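Local atomic coordinates of catalase (Bacillus pumilus, PDB entry 4QOL), a protein that breaks hydrogen peroxide down to water and oxygen at a buried heme and can also oxidise phenolic substrates in a peroxidase-like reaction. Residues Gly198-Asn206 / Gly324-Leu333; Leu274-Thr284 / Ile416-Gln424. All blocks are in the same frame, centred on the assembly; numbering follows the deposited sequence.

Interaction 1: Gly198-Asn206 / Gly324-Leu333; sequences GVHTFRWVN and GIEASEDKLL. With HEM (protoporphyrin IX containing Fe), chain E.
Arg203 meets Glu329 side-on: its NE and NH2 both donate to the one oxygen OE1, with NH2 to OE1 at 3.1 Å. That oxygen lies in the guanidinium plane, while the carboxylate is turned 48° away from it. The arginine chain runs extended from CG to NE and passes over the backbone, CD resting 3.6 Å from Ala327 O; a long, partly apolar side chain suits a place where charge must be carried from the strand to the turn beyond it. The strands 202-205 and 325-327 that carry this face pair antiparallel, and Arg203 and Glu326 form a hydrogen-bonded pair, with Glu326 N to Arg203 O at 2.8 Å. On this face Glu326 sends its extended chain past Val205 CG2 to Ser402.

At the other end His200 is held from two directions. Its ND1 donates to Asp330 OD2 at 2.7 Å, nearly in the ring plane but from above the carboxylate, whose plane stands 78° to the ring. Leu333 CB sits over the centre of one ring face, 3.6 Å from the centroid, a CH-pi contact. Asp330 suits its N-cap position because its other oxygen, OD1, receives Leu333 N at 3.0 Å. The same carboxylate thus caps the helix and holds the imidazole, whose NE2 is hydrogen-bonded to Arg336.

Leu332 CD1 and Val199 CG2 reach vinyl carbons of the heme. Strand 202-205 lies between 325-327 and 211-220 in the antiparallel sheet of the catalase fold, and helix 331-348 leads from this edge along the heme pocket.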
loop_
_atom_site.group_PDB
_atom_site.type_symbol
_atom_site.label_atom_id
_atom_site.label_comp_id
_atom_site.label_asym_id
_atom_site.label_seq_id
_atom_site.Cartn_x
_atom_site.Cartn_y
_atom_site.Cartn_z
ATOM N N GLY A 198 8.078 29.979 -13.766
ATOM C CA GLY A 198 8.526 29.270 -12.554
ATOM C C GLY A 198 7.735 29.703 -11.338
ATOM O O GLY A 198 7.717 28.967 -10.330
ATOM N N VAL A 199 7.046 30.867 -11.449
ATOM C CA VAL A 199 6.245 31.486 -10.368
ATOM C C VAL A 199 7.076 32.006 -9.231
ATOM O O VAL A 199 7.191 33.233 -9.064
ATOM C CB VAL A 199 5.076 30.570 -9.842
ATOM C CG1 VAL A 199 4.289 31.250 -8.717
ATOM C CG2 VAL A 199 4.136 30.216 -10.979
ATOM N N HIS A 200 7.767 31.133 -8.490
ATOM C CA HIS A 200 8.622 31.592 -7.422
ATOM C C HIS A 200 9.902 32.225 -7.913
ATOM O O HIS A 200 10.410 31.909 -8.981
ATOM C CB HIS A 200 9.090 30.438 -6.521
ATOM C CG HIS A 200 7.985 29.510 -6.071
ATOM N ND1 HIS A 200 7.079 29.889 -5.113
ATOM C CD2 HIS A 200 7.680 28.234 -6.403
ATOM C CE1 HIS A 200 6.194 28.903 -4.916
ATOM N NE2 HIS A 200 6.513 27.899 -5.709
ATOM N N THR A 201 10.377 33.125 -7.091
ATOM C CA THR A 201 11.799 33.547 -7.034
ATOM C C THR A 201 12.616 32.370 -6.533
ATOM O O THR A 201 12.258 31.707 -5.557
ATOM C CB THR A 201 11.928 34.702 -6.096
ATOM O OG1 THR A 201 11.074 35.788 -6.554
ATOM C CG2 THR A 201 13.373 35.163 -5.999
ATOM N N PHE A 202 13.708 32.080 -7.250
ATOM C CA PHE A 202 14.718 31.180 -6.790
ATOM C C PHE A 202 16.038 31.955 -6.589
ATOM O O PHE A 202 16.121 33.136 -6.870
ATOM C CB PHE A 202 14.929 30.075 -7.846
ATOM C CG PHE A 202 13.742 29.185 -7.992
ATOM C CD1 PHE A 202 13.577 28.083 -7.111
ATOM C CD2 PHE A 202 12.746 29.468 -8.894
ATOM C CE1 PHE A 202 12.386 27.299 -7.189
ATOM C CE2 PHE A 202 11.597 28.679 -8.984
ATOM C CZ PHE A 202 11.413 27.632 -8.139
ATOM N N ARG A 203 17.013 31.245 -6.136
ATOM C CA ARG A 203 18.368 31.802 -5.968
ATOM C C ARG A 203 19.302 31.165 -6.982
ATOM O O ARG A 203 19.373 29.910 -7.043
ATOM C CB ARG A 203 18.859 31.527 -4.553
ATOM C CG ARG A 203 18.206 32.367 -3.472
ATOM C CD ARG A 203 18.911 32.067 -2.117
ATOM N NE ARG A 203 18.418 33.008 -1.141
ATOM C CZ ARG A 203 19.154 33.850 -0.416
ATOM N NH1 ARG A 203 20.480 33.825 -0.407
ATOM N NH2 ARG A 203 18.517 34.677 0.367
ATOM N N TRP A 204 20.084 31.991 -7.688
ATOM C CA TRP A 204 21.140 31.508 -8.553
ATOM C C TRP A 204 22.445 31.848 -7.885
ATOM O O TRP A 204 22.627 32.970 -7.426
ATOM C CB TRP A 204 21.027 32.146 -9.924
ATOM C CG TRP A 204 20.251 31.389 -10.893
ATOM C CD1 TRP A 204 19.400 30.270 -10.674
ATOM C CD2 TRP A 204 20.185 31.650 -12.283
ATOM N NE1 TRP A 204 18.867 29.856 -11.865
ATOM C CE2 TRP A 204 19.296 30.691 -12.864
ATOM C CE3 TRP A 204 20.775 32.561 -13.107
ATOM C CZ2 TRP A 204 19.083 30.617 -14.208
ATOM C CZ3 TRP A 204 20.439 32.557 -14.466
ATOM C CH2 TRP A 204 19.618 31.576 -14.988
ATOM N N VAL A 205 23.335 30.871 -7.772
ATOM C CA VAL A 205 24.579 31.035 -7.097
ATOM C C VAL A 205 25.665 30.676 -8.107
ATOM O O VAL A 205 25.677 29.577 -8.627
ATOM C CB VAL A 205 24.721 30.137 -5.838
ATOM C CG1 VAL A 205 26.010 30.508 -5.099
ATOM C CG2 VAL A 205 23.502 30.301 -4.936
ATOM N N ASN A 206 26.616 31.595 -8.303
ATOM C CA ASN A 206 27.746 31.346 -9.247
ATOM C C ASN A 206 29.022 30.708 -8.600
ATOM O O ASN A 206 29.050 30.412 -7.415
ATOM C CB ASN A 206 28.066 32.614 -10.030
ATOM C CG ASN A 206 28.810 33.690 -9.208
ATOM O OD1 ASN A 206 29.250 33.483 -8.091
ATOM N ND2 ASN A 206 28.887 34.862 -9.779
ATOM N N GLY A 324 24.133 25.360 -7.927
ATOM C CA GLY A 324 23.955 26.700 -8.541
ATOM C C GLY A 324 22.538 27.229 -8.596
ATOM O O GLY A 324 22.300 28.371 -8.936
ATOM N N ILE A 325 21.570 26.351 -8.290
ATOM C CA ILE A 325 20.155 26.761 -8.240
ATOM C C ILE A 325 19.557 26.295 -6.940
ATOM O O ILE A 325 19.576 25.093 -6.637
ATOM C CB ILE A 325 19.375 26.133 -9.387
ATOM C CG1 ILE A 325 20.021 26.406 -10.755
ATOM C CG2 ILE A 325 17.951 26.692 -9.438
ATOM C CD1 ILE A 325 19.383 25.775 -11.987
ATOM N N GLU A 326 19.083 27.256 -6.158
ATOM C CA GLU A 326 18.620 27.027 -4.798
ATOM C C GLU A 326 17.210 27.595 -4.570
ATOM O O GLU A 326 16.757 28.450 -5.318
ATOM C CB GLU A 326 19.617 27.627 -3.814
ATOM C CG GLU A 326 20.922 26.830 -3.846
ATOM C CD GLU A 326 22.001 27.294 -2.926
ATOM O OE1 GLU A 326 21.688 27.968 -1.934
ATOM O OE2 GLU A 326 23.183 26.926 -3.197
ATOM N N ALA A 327 16.541 27.101 -3.518
ATOM C CA ALA A 327 15.240 27.673 -3.120
ATOM C C ALA A 327 15.435 29.086 -2.624
ATOM O O ALA A 327 16.510 29.439 -2.087
ATOM C CB ALA A 327 14.582 26.808 -2.044
ATOM N N SER A 328 14.467 29.939 -2.811
ATOM C CA SER A 328 14.401 31.125 -2.015
ATOM C C SER A 328 13.598 30.838 -0.741
ATOM O O SER A 328 12.929 29.774 -0.600
ATOM C CB SER A 328 13.753 32.263 -2.771
ATOM O OG SER A 328 12.319 32.115 -2.875
ATOM N N GLU A 329 13.519 31.882 0.071
ATOM C CA GLU A 329 12.729 31.912 1.308
ATOM C C GLU A 329 11.192 31.929 1.165
ATOM O O GLU A 329 10.480 31.819 2.158
ATOM C CB GLU A 329 13.267 33.101 2.121
ATOM C CG GLU A 329 13.394 34.361 1.256
ATOM C CD GLU A 329 14.782 34.666 0.490
ATOM O OE1 GLU A 329 15.582 33.859 -0.055
ATOM O OE2 GLU A 329 15.090 35.883 0.323
ATOM N N ASP A 330 10.696 31.990 -0.059
ATOM C CA ASP A 330 9.264 32.024 -0.364
ATOM C C ASP A 330 8.542 30.887 0.437
ATOM O O ASP A 330 8.909 29.744 0.255
ATOM C CB ASP A 330 9.175 31.883 -1.889
ATOM C CG ASP A 330 7.726 31.732 -2.444
ATOM O OD1 ASP A 330 6.912 31.079 -1.795
ATOM O OD2 ASP A 330 7.517 32.103 -3.622
ATOM N N LYS A 331 7.517 31.224 1.265
ATOM C CA LYS A 331 7.034 30.298 2.229
ATOM C C LYS A 331 6.084 29.263 1.535
ATOM O O LYS A 331 5.807 28.237 2.112
ATOM C CB LYS A 331 6.240 30.968 3.358
ATOM C CG LYS A 331 7.047 31.931 4.218
ATOM C CD LYS A 331 6.174 32.525 5.329
ATOM C CE LYS A 331 6.862 33.722 5.952
ATOM N NZ LYS A 331 5.990 34.284 6.996
ATOM N N LEU A 332 5.610 29.625 0.349
ATOM C CA LEU A 332 4.792 28.713 -0.479
ATOM C C LEU A 332 5.752 27.655 -1.080
ATOM O O LEU A 332 5.534 26.439 -0.868
ATOM C CB LEU A 332 4.079 29.544 -1.546
ATOM C CG LEU A 332 3.012 28.732 -2.312
ATOM C CD1 LEU A 332 1.793 28.472 -1.430
ATOM C CD2 LEU A 332 2.687 29.500 -3.552
ATOM N N LEU A 333 6.856 28.117 -1.653
ATOM C CA LEU A 333 7.929 27.195 -2.154
ATOM C C LEU A 333 8.445 26.259 -1.058
ATOM O O LEU A 333 8.602 25.056 -1.287
ATOM C CB LEU A 333 9.058 27.975 -2.743
ATOM C CG LEU A 333 10.297 27.183 -3.180
ATOM C CD1 LEU A 333 9.964 26.128 -4.214
ATOM C CD2 LEU A 333 11.349 28.181 -3.738
HETATM C CHA HEM E . 1.409 18.712 -8.619
HETATM C CHB HEM E . 1.465 20.202 -4.002
HETATM C CHC HEM E . 1.869 24.897 -5.610
HETATM C CHD HEM E . 2.519 23.178 -10.094
HETATM C C1A HEM E . 1.352 18.725 -7.234
HETATM C C2A HEM E . 1.153 17.579 -6.398
HETATM C C3A HEM E . 1.173 18.001 -5.105
HETATM C C4A HEM E . 1.387 19.391 -5.134
HETATM C CMA HEM E . 1.102 17.252 -3.806
HETATM C CAA HEM E . 1.009 16.180 -6.906
HETATM C CBA HEM E . 2.405 15.773 -7.420
HETATM C CGA HEM E . 2.469 14.338 -7.789
HETATM O O1A HEM E . 3.453 13.948 -8.450
HETATM O O2A HEM E . 1.624 13.517 -7.364
HETATM C C1B HEM E . 1.559 21.619 -4.099
HETATM C C2B HEM E . 1.576 22.456 -2.938
HETATM C C3B HEM E . 1.667 23.757 -3.359
HETATM C C4B HEM E . 1.768 23.729 -4.826
HETATM C CMB HEM E . 1.507 21.952 -1.520
HETATM C CAB HEM E . 1.753 24.988 -2.572
HETATM C CBB HEM E . 2.038 24.910 -1.269
HETATM C C1C HEM E . 2.090 24.828 -6.986
HETATM C C2C HEM E . 2.588 25.872 -7.731
HETATM C C3C HEM E . 2.745 25.394 -8.995
HETATM C C4C HEM E . 2.419 24.018 -9.018
HETATM C CMC HEM E . 2.786 27.278 -7.207
HETATM C CAC HEM E . 3.338 26.100 -10.081
HETATM C CBC HEM E . 4.202 27.056 -9.786
HETATM C C1D HEM E . 2.253 21.803 -9.999
HETATM C C2D HEM E . 2.281 20.943 -11.182
HETATM C C3D HEM E . 1.947 19.704 -10.806
HETATM C C4D HEM E . 1.727 19.810 -9.368
HETATM C CMD HEM E . 2.612 21.452 -12.554
HETATM C CAD HEM E . 1.855 18.465 -11.660
HETATM C CBD HEM E . 3.301 17.943 -11.820
HETATM C CGD HEM E . 3.161 16.737 -12.702
HETATM O O1D HEM E . 3.098 16.935 -13.909
HETATM O O2D HEM E . 3.112 15.569 -12.230
HETATM N NA HEM E . 1.529 19.858 -6.435
HETATM N NB HEM E . 1.678 22.432 -5.164
HETATM N NC HEM E . 2.059 23.682 -7.749
HETATM N ND HEM E . 1.920 21.097 -8.924
HETATM FE FE HEM E . 1.803 21.744 -7.121
HETATM O O HOH W 1 8.896 34.132 -4.858
#

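Interaction 2: Leu274-Thr284 / Ile416-Gln424; sequences LDYDPCDPTKT and IEKPNDFKQ
Gln424 faces the backbone of Thr284 with both ends of its amide. OE1 takes the Thr284 N-H on an in-plane lone pair at 2.8 Å, and NE2 returns a bond to Thr284 O at 2.9 Å, which fixes the rotation of the amide. Only a side chain that both donates and accepts can match a peptide this way. NE2 also lies over one face of the Tyr276 ring, toward its rim.

Beside it, Lys283 bends at chi2 (-71°) and chi4 (-73°), which turns its ammonium toward the carbonyls of Pro419 and Asn420. NZ donates to Pro419 O at 2.8 Å, almost straight along the C=O axis, to Asn420 O from well above the carbonyl plane, and within its own loop to Thr282 OG1 and, as a salt bridge, to Asp280 OD2. With an alanine in place of Lys283, Pro419 O and Asn420 O would probably lose this shared donor and Asp280 a cationic partner, and a gap is likely to open beside the Gln424 amide. Lys418 NZ likewise serves two carbonyls, Leu274 O at 2.9 Å and Tyr276 O at 3.1 Å, and makes a cation-pi contact with Tyr271.

Two type I turns, Asp277 to Asp280 and Asp280 to Lys283, follow one another, each opened by an Asx turn: Asp277 OD1 receives Cys279 N, and Asp280 OD1 receives Thr282 N. The loop joins the catalase core to the approach to helix 423-431, in the C-terminal helical part. A water bridges Asp277 N, Asp280 OD2 and Lys418 O, and Arg138 is a second partner of Asp280.

Toward solvent the contact thins to one salt bridge: the extended Lys423 offers NZ to the syn lone pair of Asp275 OD2 at 2.7 Å, with a water beside the pair.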
loop_
_atom_site.group_PDB
_atom_site.type_symbol
_atom_site.label_atom_id
_atom_site.label_comp_id
_atom_site.label_asym_id
_atom_site.label_seq_id
_atom_site.Cartn_x
_atom_site.Cartn_y
_atom_site.Cartn_z
ATOM N N LEU A 274 11.948 47.887 -2.490
ATOM C CA LEU A 274 10.706 47.615 -3.215
ATOM C C LEU A 274 9.559 47.802 -2.249
ATOM O O LEU A 274 9.771 47.645 -1.050
ATOM C CB LEU A 274 10.689 46.183 -3.739
ATOM C CG LEU A 274 11.623 45.803 -4.882
ATOM C CD1 LEU A 274 11.671 44.278 -4.995
ATOM C CD2 LEU A 274 11.117 46.385 -6.183
ATOM N N ASP A 275 8.324 48.042 -2.764
ATOM C CA ASP A 275 7.125 48.124 -1.912
ATOM C C ASP A 275 6.310 46.787 -1.850
ATOM O O ASP A 275 5.165 46.760 -1.357
ATOM C CB ASP A 275 6.173 49.283 -2.373
ATOM C CG ASP A 275 5.517 49.042 -3.682
ATOM O OD1 ASP A 275 5.722 47.974 -4.294
ATOM O OD2 ASP A 275 4.727 49.912 -4.146
ATOM N N TYR A 276 6.983 45.695 -2.246
ATOM C CA TYR A 276 6.466 44.352 -2.026
ATOM C C TYR A 276 7.671 43.517 -1.677
ATOM O O TYR A 276 8.847 43.948 -1.813
ATOM C CB TYR A 276 5.723 43.879 -3.280
ATOM C CG TYR A 276 6.592 43.798 -4.523
ATOM C CD1 TYR A 276 6.739 44.876 -5.379
ATOM C CD2 TYR A 276 7.255 42.636 -4.842
ATOM C CE1 TYR A 276 7.494 44.803 -6.544
ATOM C CE2 TYR A 276 8.034 42.556 -6.007
ATOM C CZ TYR A 276 8.217 43.653 -6.824
ATOM O OH TYR A 276 8.982 43.534 -7.971
ATOM N N ASP A 277 7.396 42.324 -1.184
ATOM C CA ASP A 277 8.429 41.281 -0.950
ATOM C C ASP A 277 8.695 40.529 -2.266
ATOM O O ASP A 277 7.789 39.945 -2.847
ATOM C CB ASP A 277 7.954 40.317 0.141
ATOM C CG ASP A 277 8.954 39.263 0.502
ATOM O OD1 ASP A 277 9.825 38.885 -0.320
ATOM O OD2 ASP A 277 8.863 38.812 1.627
ATOM N N PRO A 278 9.959 40.578 -2.789
ATOM C CA PRO A 278 10.234 39.952 -4.070
ATOM C C PRO A 278 10.044 38.413 -4.032
ATOM O O PRO A 278 9.968 37.810 -5.106
ATOM C CB PRO A 278 11.671 40.363 -4.375
ATOM C CG PRO A 278 12.219 40.718 -3.072
ATOM C CD PRO A 278 11.090 41.368 -2.342
ATOM N N CYS A 279 9.984 37.835 -2.834
ATOM C CA CYS A 279 9.764 36.397 -2.637
ATOM C C CYS A 279 8.320 36.093 -2.194
ATOM O O CYS A 279 8.015 34.983 -1.713
ATOM C CB CYS A 279 10.742 35.810 -1.642
ATOM S SG CYS A 279 12.468 35.847 -2.245
ATOM N N ASP A 280 7.414 37.047 -2.410
ATOM C CA ASP A 280 5.990 36.818 -2.322
ATOM C C ASP A 280 5.432 36.317 -3.676
ATOM O O ASP A 280 5.427 37.062 -4.636
ATOM C CB ASP A 280 5.295 38.181 -1.971
ATOM C CG ASP A 280 3.772 38.087 -1.821
ATOM O OD1 ASP A 280 3.184 37.007 -2.057
ATOM O OD2 ASP A 280 3.126 39.145 -1.523
ATOM N N PRO A 281 4.969 35.041 -3.755
ATOM C CA PRO A 281 4.568 34.480 -5.056
ATOM C C PRO A 281 3.183 34.969 -5.550
ATOM O O PRO A 281 2.783 34.559 -6.608
ATOM C CB PRO A 281 4.559 32.987 -4.782
ATOM C CG PRO A 281 4.099 32.898 -3.364
ATOM C CD PRO A 281 4.734 34.106 -2.657
ATOM N N THR A 282 2.554 35.889 -4.838
ATOM C CA THR A 282 1.435 36.642 -5.343
ATOM C C THR A 282 1.883 37.894 -6.121
ATOM O O THR A 282 1.048 38.631 -6.620
ATOM C CB THR A 282 0.436 37.101 -4.271
ATOM O OG1 THR A 282 1.050 38.104 -3.445
ATOM C CG2 THR A 282 -0.074 35.938 -3.484
ATOM N N LYS A 283 3.213 38.097 -6.270
ATOM C CA LYS A 283 3.790 39.240 -6.959
ATOM C C LYS A 283 4.553 38.801 -8.199
ATOM O O LYS A 283 5.274 37.788 -8.172
ATOM C CB LYS A 283 4.790 39.983 -6.038
ATOM C CG LYS A 283 4.204 40.441 -4.731
ATOM C CD LYS A 283 3.231 41.596 -4.952
ATOM C CE LYS A 283 2.590 42.114 -3.682
ATOM N NZ LYS A 283 1.576 41.157 -3.157
ATOM N N THR A 284 4.534 39.639 -9.225
ATOM C CA THR A 284 5.500 39.613 -10.340
ATOM C C THR A 284 6.524 40.734 -10.171
ATOM O O THR A 284 6.379 41.628 -9.313
ATOM C CB THR A 284 4.837 39.801 -11.687
ATOM O OG1 THR A 284 4.076 41.019 -11.703
ATOM C CG2 THR A 284 3.912 38.628 -11.980
ATOM N N ILE A 416 4.507 37.821 6.179
ATOM C CA ILE A 416 5.514 38.681 5.652
ATOM C C ILE A 416 5.122 40.165 5.784
ATOM O O ILE A 416 3.927 40.558 5.831
ATOM C CB ILE A 416 5.798 38.443 4.146
ATOM C CG1 ILE A 416 4.481 38.533 3.326
ATOM C CG2 ILE A 416 6.493 37.104 3.935
ATOM C CD1 ILE A 416 4.724 38.799 1.878
ATOM N N GLU A 417 6.161 40.991 5.843
ATOM C CA GLU A 417 5.962 42.435 5.721
ATOM C C GLU A 417 5.648 42.808 4.299
ATOM O O GLU A 417 5.868 42.028 3.378
ATOM C CB GLU A 417 7.229 43.178 6.191
ATOM C CG GLU A 417 7.510 42.906 7.669
ATOM C CD GLU A 417 6.606 43.634 8.662
ATOM O OE1 GLU A 417 6.976 43.593 9.864
ATOM O OE2 GLU A 417 5.528 44.220 8.278
ATOM N N LYS A 418 5.121 43.996 4.126
ATOM C CA LYS A 418 4.718 44.511 2.808
ATOM C C LYS A 418 3.868 43.523 1.977
ATOM O O LYS A 418 4.155 43.336 0.802
ATOM C CB LYS A 418 5.925 44.907 1.957
ATOM C CG LYS A 418 7.004 45.758 2.633
ATOM C CD LYS A 418 8.189 45.962 1.639
ATOM C CE LYS A 418 9.246 44.864 1.487
ATOM N NZ LYS A 418 10.365 45.314 0.579
ATOM N N PRO A 419 2.762 43.050 2.527
ATOM C CA PRO A 419 1.984 42.079 1.714
ATOM C C PRO A 419 1.358 42.714 0.514
ATOM O O PRO A 419 1.236 42.032 -0.512
ATOM C CB PRO A 419 0.890 41.603 2.671
ATOM C CG PRO A 419 0.789 42.663 3.742
ATOM C CD PRO A 419 2.220 43.172 3.891
ATOM N N ASN A 420 0.904 43.979 0.638
ATOM C CA ASN A 420 0.496 44.771 -0.540
ATOM C C ASN A 420 -0.419 43.980 -1.473
ATOM O O ASN A 420 -0.088 43.779 -2.657
ATOM C CB ASN A 420 1.759 45.246 -1.328
ATOM C CG ASN A 420 1.579 46.617 -2.005
ATOM O OD1 ASN A 420 2.566 47.313 -2.408
ATOM N ND2 ASN A 420 0.360 46.993 -2.175
ATOM N N ASP A 421 -1.617 43.616 -0.974
ATOM C CA ASP A 421 -2.455 42.567 -1.623
ATOM C C ASP A 421 -3.171 43.039 -2.862
ATOM O O ASP A 421 -3.604 42.200 -3.631
ATOM C CB ASP A 421 -3.510 42.006 -0.649
ATOM C CG ASP A 421 -2.906 41.171 0.467
ATOM O OD1 ASP A 421 -1.793 40.605 0.293
ATOM O OD2 ASP A 421 -3.574 41.048 1.513
ATOM N N PHE A 422 -3.270 44.365 -3.073
ATOM C CA PHE A 422 -4.118 44.928 -4.151
ATOM C C PHE A 422 -3.428 45.665 -5.286
ATOM O O PHE A 422 -3.982 45.769 -6.373
ATOM C CB PHE A 422 -5.243 45.774 -3.565
ATOM C CG PHE A 422 -5.963 45.117 -2.468
ATOM C CD1 PHE A 422 -6.858 44.096 -2.741
ATOM C CD2 PHE A 422 -5.726 45.434 -1.138
ATOM C CE1 PHE A 422 -7.549 43.473 -1.743
ATOM C CE2 PHE A 422 -6.383 44.761 -0.113
ATOM C CZ PHE A 422 -7.297 43.753 -0.424
ATOM N N LYS A 423 -2.209 46.161 -5.064
ATOM C CA LYS A 423 -1.596 47.007 -6.029
ATOM C C LYS A 423 -1.354 46.375 -7.386
ATOM O O LYS A 423 -1.725 46.930 -8.400
ATOM C CB LYS A 423 -0.280 47.587 -5.471
ATOM C CG LYS A 423 0.388 48.497 -6.474
ATOM C CD LYS A 423 1.520 49.329 -5.865
ATOM C CE LYS A 423 2.459 49.787 -6.967
ATOM N NZ LYS A 423 3.555 50.649 -6.431
ATOM N N GLN A 424 -0.682 45.220 -7.411
ATOM C CA GLN A 424 -0.402 44.586 -8.695
ATOM C C GLN A 424 -1.645 44.088 -9.411
ATOM O O GLN A 424 -1.643 44.023 -10.641
ATOM C CB GLN A 424 0.601 43.433 -8.486
ATOM C CG GLN A 424 1.975 43.924 -8.076
ATOM C CD GLN A 424 3.047 42.894 -8.307
ATOM O OE1 GLN A 424 2.759 41.743 -8.629
ATOM N NE2 GLN A 424 4.339 43.323 -8.236
HETATM O O HOH W 2 5.505 48.064 -7.029
HETATM O O HOH W 3 4.716 41.476 -1.088
HETATM O O HOH W 4 -0.921 39.719 -2.175
#

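In the fold
Interaction 1 is the core contact, nearly all of its touching residues buried; interaction 2 is partly buried and lies farther from the centre of the chain. The first uses regular strand pairing, a helix cap and apolar groups next to the heme, whereas the second joins two largely irregular segments through lysines and an amide that meet backbone carbonyls and an N-H, with a salt bridge at the solvent side. Their centres are 16 Å apart, yet they touch: Thr201 OG1 is probably hydrogen-bonded to Pro278 O, and Pro281 packs on Asp330, so the loop 274-284 lies between the cap of helix 331-348 and the C-terminal segment 416-424. Both contacts also meet the second subunit.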